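Local coordinates for SusD superfamily protein (Parabacteroides distasonis, PDB 3OTN) that probably binds carbohydrates or other nutrients at the outer membrane, as other SusD-family proteins do, at residues A[387-392]-A[415-420]; A[300-303]-A[307-310]; A[128-133]-A[157-162]. All coordinates share one frame; numbering follows the deposited sequence. Where two conformers were deposited one is given.

In the fold
Interactions 1 and 2 form one connected patch, with centres 13 Å apart, whereas interaction 3 lies on the opposite side of the chain's centre. Two polar links join the pair: Asp-417 OD1 of interaction 1 forms a salt bridge with Arg-301 NH1 of interaction 2 at 2.7 Å, and Asp-417 O lies 2.7 Å from Tyr-307 OH, a probable hydrogen bond. Packing adds to this where Phe-416 CB meets Arg-301 CZ at 3.7 Å. Interaction 3, in the N-terminal helical part, has its centre about 29 Å from that of interaction 1 and 36 Å from that of interaction 2. Ethanediol molecules, probably from the crystallisation liquor, accompany interactions 1 and 2.

Interaction 1: residues A[387-392]-A[415-420]; sequences NQIRGR and YFDLCY. With EDO (1,2-ethanediol), chain S.
Asp-417 OD1 is gripped by water 1, which donates to it at 2.7 Å and to Ile-389 O at 2.8 Å, and by Arg-301 NH1, a salt-bridge partner beyond the two segments. The same water accepts from Arg-392 NE at 2.9 Å, lying in the guanidinium plane at its edge, so it stitches the last turn of one helix to the carboxylate of the other. The second carboxylate oxygen, OD2, forms a salt bridge with Arg-392 NH2 at 2.8 Å. The two planes are only 11° apart, yet the N-H...O angle of 126° marks this hydrogen bond as weak. A bend at chi3 (60°) in the otherwise extended arginine chain turns NE and NH2 to this side, while NH1 bonds to Glu-248 and the carbonyl of Phe-232. Helices 380-392 and 403-418 both belong to the helical RagB/SusD region, and they approach at Ile-389 and Asp-417, whose CA atoms are 7.8 Å apart. Next to these polar bonds, Ile-389 CG2, anti to its own nitrogen, presses on Asp-417 CG at 3.7 Å. Thr-361 of helix 360-375 touches both residues and also bonds to Arg-392 NH2.

Interaction 2: residues A[300-303]-A[307-310]; sequences KRTE and YFFT. With EDO (1,2-ethanediol), chain O.
The ring of Tyr-307 carries the aliphatic part of Arg-301 on one face: CG of the arginine sits 4.1 Å from the ring centroid and 17° off the normal, a CH-pi contact displaced toward the rim. The neighbouring Phe-308 ring has Tyr-307 CB over one face and receives Thr-302 CG2 at its edge, 4.3 Å from CE2. These groups pack a short 3-10 segment, 300-302, against the entry of strand 308-312, the middle strand of a three-stranded antiparallel sheet. Arg-301 and Tyr-307 extend alongside each other. The arginine's bend beyond CG leaves its guanidinium turned 48° from the ring, with NH2 in a salt bridge to Asp-299, while Tyr-235 meets the Tyr-307 ring edge-to-face. A leucine in place of Tyr-307 would probably leave the Arg-301 methylenes without their flat bed and Asp-417 O without its hydroxyl partner. In the backbone, Tyr-307 N donates to Arg-301 O at 3.1 Å with an N-H...O angle of 154°, closing the loop between the segments. Water 2 bridges the same two segments: it accepts from Phe-308 N at 2.7 Å and lies 2.6 Å from Glu-303 O. At the corner the chain turns at Thr-310, its OG1, also bonded to Glu-304, accepts a hydrogen bond from O1 of the ethanediol at 3.1 Å.

Interaction 3: residues A[128-133]-A[157-162]; sequences YLVRIF and KEIYDE
Val-130 fits between Ile-159 and Tyr-160, a wholly side-chain contact between two nearly antiparallel helices, 108-133 and 156-172, whose local axes approach to 10.5 Å with 163° between their directions. Such pairing of antiparallel helices is consistent with the assignment of this N-terminal region to the TPR clan. Apolar packing comes first. Val-130 CG1 meets Ile-159 CG2 at 3.4 Å, closer than carbon atoms normally pack, and also reaches Ile-159 CB at 3.6 Å; the two side chains pass alongside, pointing opposite ways. With chi1 at -60°, CG1 of the isoleucine stands beside its own nitrogen and CG2 anti to it, which leaves CG2 to take the closest approach. The other valine branch, CG2, lies between its backbone N and carbonyl carbon and approaches Tyr-160 CE2 obliquely at 3.7 Å.

Aromatic and cationic contacts frame this core. The Tyr-160 ring meets Tyr-201 of helix 187-202 edge-to-face, so a third helix shares the interface, and Tyr-160 OH comes 4.2 Å from Arg-131 CG. Beyond that methylene the arginine leaves the pair: it makes cation-pi contacts with Phe-127 and Phe-426, its NE bonds to Phe-127 O, and its NH2 stands 3.4 Å above the ring plane of Tyr-128, over the centre.

Charge pairing lies on the outer side of helix 156-172. Lys-138 pairs with both Glu-158 and Glu-162, and, one turn apart, Lys-157 NZ bridges to Asp-161 OD2 at 2.8 Å, using the syn lone pair of that oxygen.

Interaction 1: residues A[387-392]-A[415-420]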
loop_
_atom_site.group_PDB
_atom_site.type_symbol
_atom_site.label_atom_id
_atom_site.label_comp_id
_atom_site.label_asym_id
_atom_site.label_seq_id
_atom_site.Cartn_x
_atom_site.Cartn_y
_atom_site.Cartn_z
ATOM N N ASN A 387 5.889 -4.745 -21.673
ATOM C CA ASN A 387 7.157 -4.389 -22.336
ATOM C C ASN A 387 7.752 -3.029 -21.932
ATOM O O ASN A 387 8.967 -2.875 -21.919
ATOM C CB ASN A 387 7.012 -4.502 -23.850
ATOM C CG ASN A 387 6.871 -5.945 -24.314
ATOM O OD1 ASN A 387 7.316 -6.880 -23.647
ATOM N ND2 ASN A 387 6.259 -6.128 -25.463
ATOM N N GLN A 388 6.896 -2.063 -21.595
ATOM C CA GLN A 388 7.351 -0.758 -21.096
ATOM C C GLN A 388 8.016 -0.918 -19.725
ATOM O O GLN A 388 9.080 -0.371 -19.491
ATOM C CB GLN A 388 6.185 0.247 -21.033
ATOM C CG GLN A 388 5.677 0.718 -22.416
ATOM C CD GLN A 388 4.198 1.129 -22.398
ATOM O OE1 GLN A 388 3.570 1.186 -21.331
ATOM N NE2 GLN A 388 3.632 1.398 -23.583
ATOM N N ILE A 389 7.385 -1.694 -18.832
ATOM C CA ILE A 389 7.906 -1.936 -17.471
ATOM C C ILE A 389 9.199 -2.721 -17.526
ATOM O O ILE A 389 10.168 -2.372 -16.875
ATOM C CB ILE A 389 6.802 -2.536 -16.523
ATOM C CG1 ILE A 389 5.672 -1.485 -16.367
ATOM C CG2 ILE A 389 7.388 -2.951 -15.163
ATOM C CD1 ILE A 389 4.349 -2.048 -15.858
ATOM N N ARG A 390 9.237 -3.737 -18.371
ATOM C CA ARG A 390 10.447 -4.496 -18.613
ATOM C C ARG A 390 11.555 -3.625 -19.232
ATOM O O ARG A 390 12.695 -3.700 -18.792
ATOM C CB ARG A 390 10.145 -5.730 -19.486
ATOM C CG ARG A 390 9.389 -6.843 -18.731
ATOM C CD ARG A 390 9.002 -8.009 -19.688
ATOM N NE ARG A 390 10.193 -8.603 -20.256
ATOM C CZ ARG A 390 10.965 -9.533 -19.674
ATOM N NH1 ARG A 390 10.669 -10.089 -18.489
ATOM N NH2 ARG A 390 12.055 -9.933 -20.303
ATOM N N GLY A 391 11.204 -2.786 -20.211
ATOM C CA GLY A 391 12.174 -1.876 -20.874
ATOM C C GLY A 391 12.839 -0.879 -19.926
ATOM O O GLY A 391 14.037 -0.657 -19.998
ATOM N N ARG A 392 12.055 -0.277 -19.034
ATOM C CA ARG A 392 12.596 0.558 -17.984
ATOM C C ARG A 392 13.607 -0.224 -17.120
ATOM O O ARG A 392 14.615 0.337 -16.703
ATOM C CB ARG A 392 11.469 1.106 -17.129
ATOM C CG ARG A 392 11.936 1.980 -15.987
ATOM C CD ARG A 392 10.793 2.679 -15.350
ATOM N NE ARG A 392 9.769 1.808 -14.781
ATOM C CZ ARG A 392 8.568 2.237 -14.368
ATOM N NH1 ARG A 392 8.238 3.527 -14.446
ATOM N NH2 ARG A 392 7.693 1.381 -13.839
ATOM N N TYR A 415 5.674 -8.139 -8.530
ATOM C CA TYR A 415 6.629 -8.445 -7.479
ATOM C C TYR A 415 7.894 -7.582 -7.652
ATOM O O TYR A 415 8.353 -6.930 -6.712
ATOM C CB TYR A 415 7.047 -9.916 -7.490
ATOM C CG TYR A 415 6.111 -10.862 -6.736
ATOM C CD1 TYR A 415 4.823 -11.134 -7.200
ATOM C CD2 TYR A 415 6.543 -11.527 -5.594
ATOM C CE1 TYR A 415 3.982 -12.042 -6.541
ATOM C CE2 TYR A 415 5.720 -12.419 -4.933
ATOM C CZ TYR A 415 4.460 -12.687 -5.405
ATOM O OH TYR A 415 3.672 -13.559 -4.712
ATOM N N PHE A 416 8.432 -7.578 -8.861
ATOM C CA PHE A 416 9.714 -6.946 -9.107
ATOM C C PHE A 416 9.672 -5.427 -9.084
ATOM O O PHE A 416 10.623 -4.813 -8.576
ATOM C CB PHE A 416 10.348 -7.438 -10.388
ATOM C CG PHE A 416 10.660 -8.948 -10.395
ATOM C CD1 PHE A 416 11.297 -9.567 -9.309
ATOM C CD2 PHE A 416 10.360 -9.711 -11.496
ATOM C CE1 PHE A 416 11.589 -10.947 -9.342
ATOM C CE2 PHE A 416 10.652 -11.087 -11.539
ATOM C CZ PHE A 416 11.271 -11.690 -10.456
ATOM N N ASP A 417 8.632 -4.834 -9.659
ATOM C CA ASP A 417 8.533 -3.379 -9.786
ATOM C C ASP A 417 7.908 -2.711 -8.571
ATOM O O ASP A 417 8.310 -1.596 -8.196
ATOM C CB ASP A 417 7.748 -2.970 -11.042
ATOM C CG ASP A 417 8.416 -1.848 -11.805
ATOM O OD1 ASP A 417 9.575 -2.085 -12.197
ATOM O OD2 ASP A 417 7.815 -0.750 -11.984
ATOM N N LEU A 418 6.920 -3.377 -7.970
ATOM C CA LEU A 418 6.221 -2.823 -6.810
ATOM C C LEU A 418 6.678 -3.352 -5.434
ATOM O O LEU A 418 5.992 -3.153 -4.431
ATOM C CB LEU A 418 4.712 -3.031 -6.982
ATOM C CG LEU A 418 4.168 -2.634 -8.372
ATOM C CD1 LEU A 418 2.680 -2.965 -8.455
ATOM C CD2 LEU A 418 4.419 -1.142 -8.618
ATOM N N CYS A 419 7.819 -4.026 -5.361
ATOM C CA CYS A 419 8.237 -4.602 -4.095
ATOM C C CYS A 419 8.378 -3.563 -2.987
ATOM O O CYS A 419 8.876 -2.470 -3.227
ATOM C CB CYS A 419 9.565 -5.352 -4.233
ATOM S SG CYS A 419 10.930 -4.398 -5.010
ATOM N N TYR A 420 7.958 -3.960 -1.783
ATOM C CA TYR A 420 8.086 -3.189 -0.563
ATOM C C TYR A 420 7.243 -1.932 -0.557
ATOM O O TYR A 420 7.542 -1.005 0.201
ATOM C CB TYR A 420 9.566 -2.910 -0.234
ATOM C CG TYR A 420 10.375 -4.219 -0.284
ATOM C CD1 TYR A 420 10.068 -5.268 0.573
ATOM C CD2 TYR A 420 11.377 -4.410 -1.213
ATOM C CE1 TYR A 420 10.765 -6.476 0.519
ATOM C CE2 TYR A 420 12.079 -5.631 -1.286
ATOM C CZ TYR A 420 11.758 -6.652 -0.411
ATOM O OH TYR A 420 12.434 -7.864 -0.436
HETATM C C1 EDO S . 0.175 2.972 -22.064
HETATM O O1 EDO S . 0.698 2.170 -23.129
HETATM C C2 EDO S . 1.299 3.354 -21.110
HETATM O O2 EDO S . 1.024 4.643 -20.545
HETATM O O HOH W 1 10.430 -1.025 -14.478
#

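Interaction 2: residues A[300-303]-A[307-310]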
loop_
_atom_site.group_PDB
_atom_site.type_symbol
_atom_site.label_atom_id
_atom_site.label_comp_id
_atom_site.label_asym_id
_atom_site.label_seq_id
_atom_site.Cartn_x
_atom_site.Cartn_y
_atom_site.Cartn_z
ATOM N N LYS A 300 17.927 -3.906 -14.341
ATOM C CA LYS A 300 18.342 -2.631 -13.766
ATOM C C LYS A 300 17.981 -2.495 -12.277
ATOM O O LYS A 300 18.727 -1.879 -11.518
ATOM C CB LYS A 300 17.768 -1.461 -14.548
ATOM C CG LYS A 300 18.234 -0.100 -14.071
ATOM C CD LYS A 300 17.820 1.013 -15.036
ATOM C CE LYS A 300 18.274 2.395 -14.573
ATOM N NZ LYS A 300 17.967 3.432 -15.561
ATOM N N ARG A 301 16.849 -3.064 -11.856
ATOM C CA ARG A 301 16.390 -2.913 -10.474
ATOM C C ARG A 301 17.362 -3.484 -9.441
ATOM O O ARG A 301 17.403 -2.994 -8.293
ATOM C CB ARG A 301 14.984 -3.517 -10.306
ATOM C CG ARG A 301 13.918 -2.685 -11.073
ATOM C CD ARG A 301 12.590 -3.354 -11.349
ATOM N NE ARG A 301 12.665 -4.540 -12.198
ATOM C CZ ARG A 301 11.628 -5.068 -12.852
ATOM N NH1 ARG A 301 10.392 -4.556 -12.737
ATOM N NH2 ARG A 301 11.815 -6.149 -13.601
ATOM N N THR A 302 18.153 -4.491 -9.846
ATOM C CA THR A 302 19.154 -5.088 -8.953
ATOM C C THR A 302 20.570 -4.509 -9.132
ATOM O O THR A 302 21.527 -4.994 -8.521
ATOM C CB THR A 302 19.176 -6.638 -9.094
ATOM O OG1 THR A 302 19.346 -6.967 -10.479
ATOM C CG2 THR A 302 17.867 -7.222 -8.556
ATOM N N GLU A 303 20.716 -3.465 -9.935
ATOM C CA GLU A 303 22.004 -2.770 -10.018
ATOM C C GLU A 303 22.169 -1.907 -8.770
ATOM O O GLU A 303 21.177 -1.420 -8.190
ATOM C CB GLU A 303 22.114 -1.929 -11.283
ATOM C CG GLU A 303 22.068 -2.774 -12.545
ATOM C CD GLU A 303 22.167 -1.953 -13.829
ATOM O OE1 GLU A 303 22.293 -0.708 -13.763
ATOM O OE2 GLU A 303 22.105 -2.578 -14.908
ATOM N N TYR A 307 17.054 -0.314 -6.725
ATOM C CA TYR A 307 16.142 -0.684 -5.649
ATOM C C TYR A 307 16.858 -1.131 -4.384
ATOM O O TYR A 307 16.285 -1.057 -3.280
ATOM C CB TYR A 307 15.198 -1.772 -6.135
ATOM C CG TYR A 307 13.966 -1.318 -6.884
ATOM C CD1 TYR A 307 13.759 0.011 -7.275
ATOM C CD2 TYR A 307 12.984 -2.246 -7.212
ATOM C CE1 TYR A 307 12.584 0.401 -7.911
ATOM C CE2 TYR A 307 11.790 -1.854 -7.840
ATOM C CZ TYR A 307 11.609 -0.540 -8.206
ATOM O OH TYR A 307 10.460 -0.154 -8.862
ATOM N N PHE A 308 18.098 -1.602 -4.540
ATOM C CA PHE A 308 18.877 -2.139 -3.434
ATOM C C PHE A 308 20.246 -1.489 -3.372
ATOM O O PHE A 308 20.743 -0.957 -4.383
ATOM C CB PHE A 308 19.005 -3.678 -3.558
ATOM C CG PHE A 308 17.682 -4.363 -3.713
ATOM C CD1 PHE A 308 16.773 -4.367 -2.670
ATOM C CD2 PHE A 308 17.298 -4.906 -4.949
ATOM C CE1 PHE A 308 15.521 -4.969 -2.832
ATOM C CE2 PHE A 308 16.054 -5.468 -5.125
ATOM C CZ PHE A 308 15.163 -5.518 -4.071
ATOM N N PHE A 309 20.850 -1.544 -2.190
ATOM C CA PHE A 309 22.246 -1.126 -1.988
ATOM C C PHE A 309 22.965 -2.029 -1.007
ATOM O O PHE A 309 22.343 -2.780 -0.260
ATOM C CB PHE A 309 22.395 0.375 -1.667
ATOM C CG PHE A 309 21.997 0.807 -0.266
ATOM C CD1 PHE A 309 20.750 0.519 0.273
ATOM C CD2 PHE A 309 22.861 1.637 0.476
ATOM C CE1 PHE A 309 20.368 1.000 1.550
ATOM C CE2 PHE A 309 22.493 2.112 1.753
ATOM C CZ PHE A 309 21.248 1.801 2.288
ATOM N N THR A 310 24.292 -2.010 -1.100
ATOM C CA THR A 310 25.176 -2.924 -0.358
ATOM C C THR A 310 26.401 -2.217 0.228
ATOM O O THR A 310 27.167 -2.826 0.963
ATOM C CB THR A 310 25.705 -4.026 -1.299
ATOM O OG1 THR A 310 26.461 -3.413 -2.342
ATOM C CG2 THR A 310 24.590 -4.834 -1.921
HETATM C C1 EDO O . 30.278 -4.003 -1.392
HETATM O O1 EDO O . 29.545 -3.237 -2.343
HETATM C C2 EDO O . 30.328 -5.463 -1.849
HETATM O O2 EDO O . 29.043 -6.056 -1.676
HETATM O O HOH W 2 19.449 -2.674 -6.667
#

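Interaction 3: residues A[128-133]-A[157-162]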
loop_
_atom_site.group_PDB
_atom_site.type_symbol
_atom_site.label_atom_id
_atom_site.label_comp_id
_atom_site.label_asym_id
_atom_site.label_seq_id
_atom_site.Cartn_x
_atom_site.Cartn_y
_atom_site.Cartn_z
ATOM N N TYR A 128 -9.020 -1.385 3.067
ATOM C CA TYR A 128 -7.879 -1.878 3.854
ATOM C C TYR A 128 -8.389 -2.813 4.971
ATOM O O TYR A 128 -7.908 -3.941 5.101
ATOM C CB TYR A 128 -7.029 -0.753 4.433
ATOM C CG TYR A 128 -6.058 -0.227 3.440
ATOM C CD1 TYR A 128 -6.485 0.586 2.383
ATOM C CD2 TYR A 128 -4.722 -0.634 3.461
ATOM C CE1 TYR A 128 -5.575 1.051 1.411
ATOM C CE2 TYR A 128 -3.818 -0.171 2.517
ATOM C CZ TYR A 128 -4.231 0.665 1.500
ATOM O OH TYR A 128 -3.305 1.117 0.588
ATOM N N LEU A 129 -9.409 -2.368 5.712
ATOM C CA LEU A 129 -9.966 -3.199 6.795
ATOM C C LEU A 129 -10.400 -4.599 6.347
ATOM O O LEU A 129 -10.033 -5.620 6.990
ATOM C CB LEU A 129 -11.124 -2.505 7.488
ATOM C CG LEU A 129 -10.774 -1.356 8.408
ATOM C CD1 LEU A 129 -12.115 -0.675 8.770
ATOM C CD2 LEU A 129 -10.072 -1.869 9.681
ATOM N N VAL A 130 -11.135 -4.690 5.251
ATOM C CA VAL A 130 -11.649 -6.007 4.826
ATOM C C VAL A 130 -10.551 -6.920 4.336
ATOM O O VAL A 130 -10.633 -8.130 4.555
ATOM C CB VAL A 130 -12.820 -5.966 3.754
ATOM C CG1 VAL A 130 -14.095 -5.334 4.347
ATOM C CG2 VAL A 130 -12.389 -5.277 2.475
ATOM N N ARG A 131 -9.521 -6.363 3.695
ATOM C CA ARG A 131 -8.399 -7.174 3.177
ATOM C C ARG A 131 -7.495 -7.707 4.287
ATOM O O ARG A 131 -7.010 -8.822 4.185
ATOM C CB ARG A 131 -7.569 -6.377 2.173
ATOM C CG ARG A 131 -8.297 -6.215 0.832
ATOM C CD ARG A 131 -7.448 -5.525 -0.194
ATOM N NE ARG A 131 -7.152 -4.155 0.197
ATOM C CZ ARG A 131 -6.276 -3.377 -0.420
ATOM N NH1 ARG A 131 -5.598 -3.817 -1.480
ATOM N NH2 ARG A 131 -6.089 -2.145 0.027
ATOM N N ILE A 132 -7.322 -6.905 5.332
ATOM C CA ILE A 132 -6.466 -7.223 6.475
ATOM C C ILE A 132 -7.156 -8.174 7.438
ATOM O O ILE A 132 -6.551 -9.167 7.840
ATOM C CB ILE A 132 -6.008 -5.911 7.225
ATOM C CG1 ILE A 132 -5.103 -5.093 6.307
ATOM C CG2 ILE A 132 -5.249 -6.229 8.557
ATOM C CD1 ILE A 132 -4.774 -3.651 6.807
ATOM N N PHE A 133 -8.410 -7.855 7.800
ATOM C CA PHE A 133 -9.132 -8.529 8.872
ATOM C C PHE A 133 -10.316 -9.350 8.464
ATOM O O PHE A 133 -10.861 -10.059 9.311
ATOM C CB PHE A 133 -9.658 -7.470 9.875
ATOM C CG PHE A 133 -8.571 -6.632 10.500
ATOM C CD1 PHE A 133 -7.760 -7.158 11.500
ATOM C CD2 PHE A 133 -8.404 -5.308 10.137
ATOM C CE1 PHE A 133 -6.767 -6.402 12.092
ATOM C CE2 PHE A 133 -7.415 -4.531 10.724
ATOM C CZ PHE A 133 -6.595 -5.072 11.703
ATOM N N LYS A 157 -18.459 -9.557 1.988
ATOM C CA LYS A 157 -19.288 -9.240 0.811
ATOM C C LYS A 157 -20.236 -8.052 1.024
ATOM O O LYS A 157 -20.378 -7.203 0.132
ATOM C CB LYS A 157 -20.066 -10.467 0.313
ATOM C CG LYS A 157 -20.653 -10.258 -1.102
ATOM C CD LYS A 157 -21.245 -11.571 -1.658
ATOM C CE LYS A 157 -21.637 -11.453 -3.155
ATOM N NZ LYS A 157 -22.669 -10.420 -3.356
ATOM N N GLU A 158 -20.829 -7.963 2.208
ATOM C CA GLU A 158 -21.676 -6.828 2.550
ATOM C C GLU A 158 -20.908 -5.495 2.608
ATOM O O GLU A 158 -21.436 -4.465 2.186
ATOM C CB GLU A 158 -22.445 -7.065 3.870
ATOM C CG GLU A 158 -23.501 -8.205 3.857
ATOM C CD GLU A 158 -24.206 -8.381 5.224
ATOM O OE1 GLU A 158 -24.125 -7.453 6.058
ATOM O OE2 GLU A 158 -24.842 -9.434 5.470
ATOM N N ILE A 159 -19.687 -5.505 3.133
ATOM C CA ILE A 159 -18.887 -4.291 3.219
ATOM C C ILE A 159 -18.604 -3.798 1.787
ATOM O O ILE A 159 -18.784 -2.620 1.486
ATOM C CB ILE A 159 -17.542 -4.489 3.965
ATOM C CG1 ILE A 159 -17.723 -4.969 5.421
ATOM C CG2 ILE A 159 -16.695 -3.231 3.885
ATOM C CD1 ILE A 159 -18.708 -4.134 6.271
ATOM N N TYR A 160 -18.195 -4.705 0.909
ATOM C CA TYR A 160 -18.010 -4.353 -0.491
ATOM C C TYR A 160 -19.319 -3.877 -1.174
ATOM O O TYR A 160 -19.341 -2.813 -1.792
ATOM C CB TYR A 160 -17.444 -5.518 -1.301
ATOM C CG TYR A 160 -15.954 -5.763 -1.282
ATOM C CD1 TYR A 160 -15.115 -5.204 -2.241
ATOM C CD2 TYR A 160 -15.395 -6.656 -0.386
ATOM C CE1 TYR A 160 -13.717 -5.489 -2.256
ATOM C CE2 TYR A 160 -14.033 -6.923 -0.380
ATOM C CZ TYR A 160 -13.202 -6.352 -1.317
ATOM O OH TYR A 160 -11.883 -6.682 -1.310
ATOM N N ASP A 161 -20.386 -4.656 -1.053
ATOM C CA ASP A 161 -21.614 -4.366 -1.812
ATOM C C ASP A 161 -22.394 -3.152 -1.289
ATOM O O ASP A 161 -23.092 -2.500 -2.060
ATOM C CB ASP A 161 -22.577 -5.563 -1.792
ATOM C CG ASP A 161 -22.060 -6.773 -2.543
ATOM O OD1 ASP A 161 -21.090 -6.666 -3.304
ATOM O OD2 ASP A 161 -22.661 -7.837 -2.355
ATOM N N GLU A 162 -22.337 -2.909 0.015
ATOM C CA GLU A 162 -23.103 -1.833 0.645
ATOM C C GLU A 162 -22.326 -0.565 0.902
ATOM O O GLU A 162 -22.920 0.521 0.944
ATOM C CB GLU A 162 -23.753 -2.331 1.958
ATOM C CG GLU A 162 -24.783 -3.440 1.741
ATOM C CD GLU A 162 -25.344 -4.064 3.020
ATOM O OE1 GLU A 162 -25.566 -3.327 4.010
ATOM O OE2 GLU A 162 -25.586 -5.299 3.017
#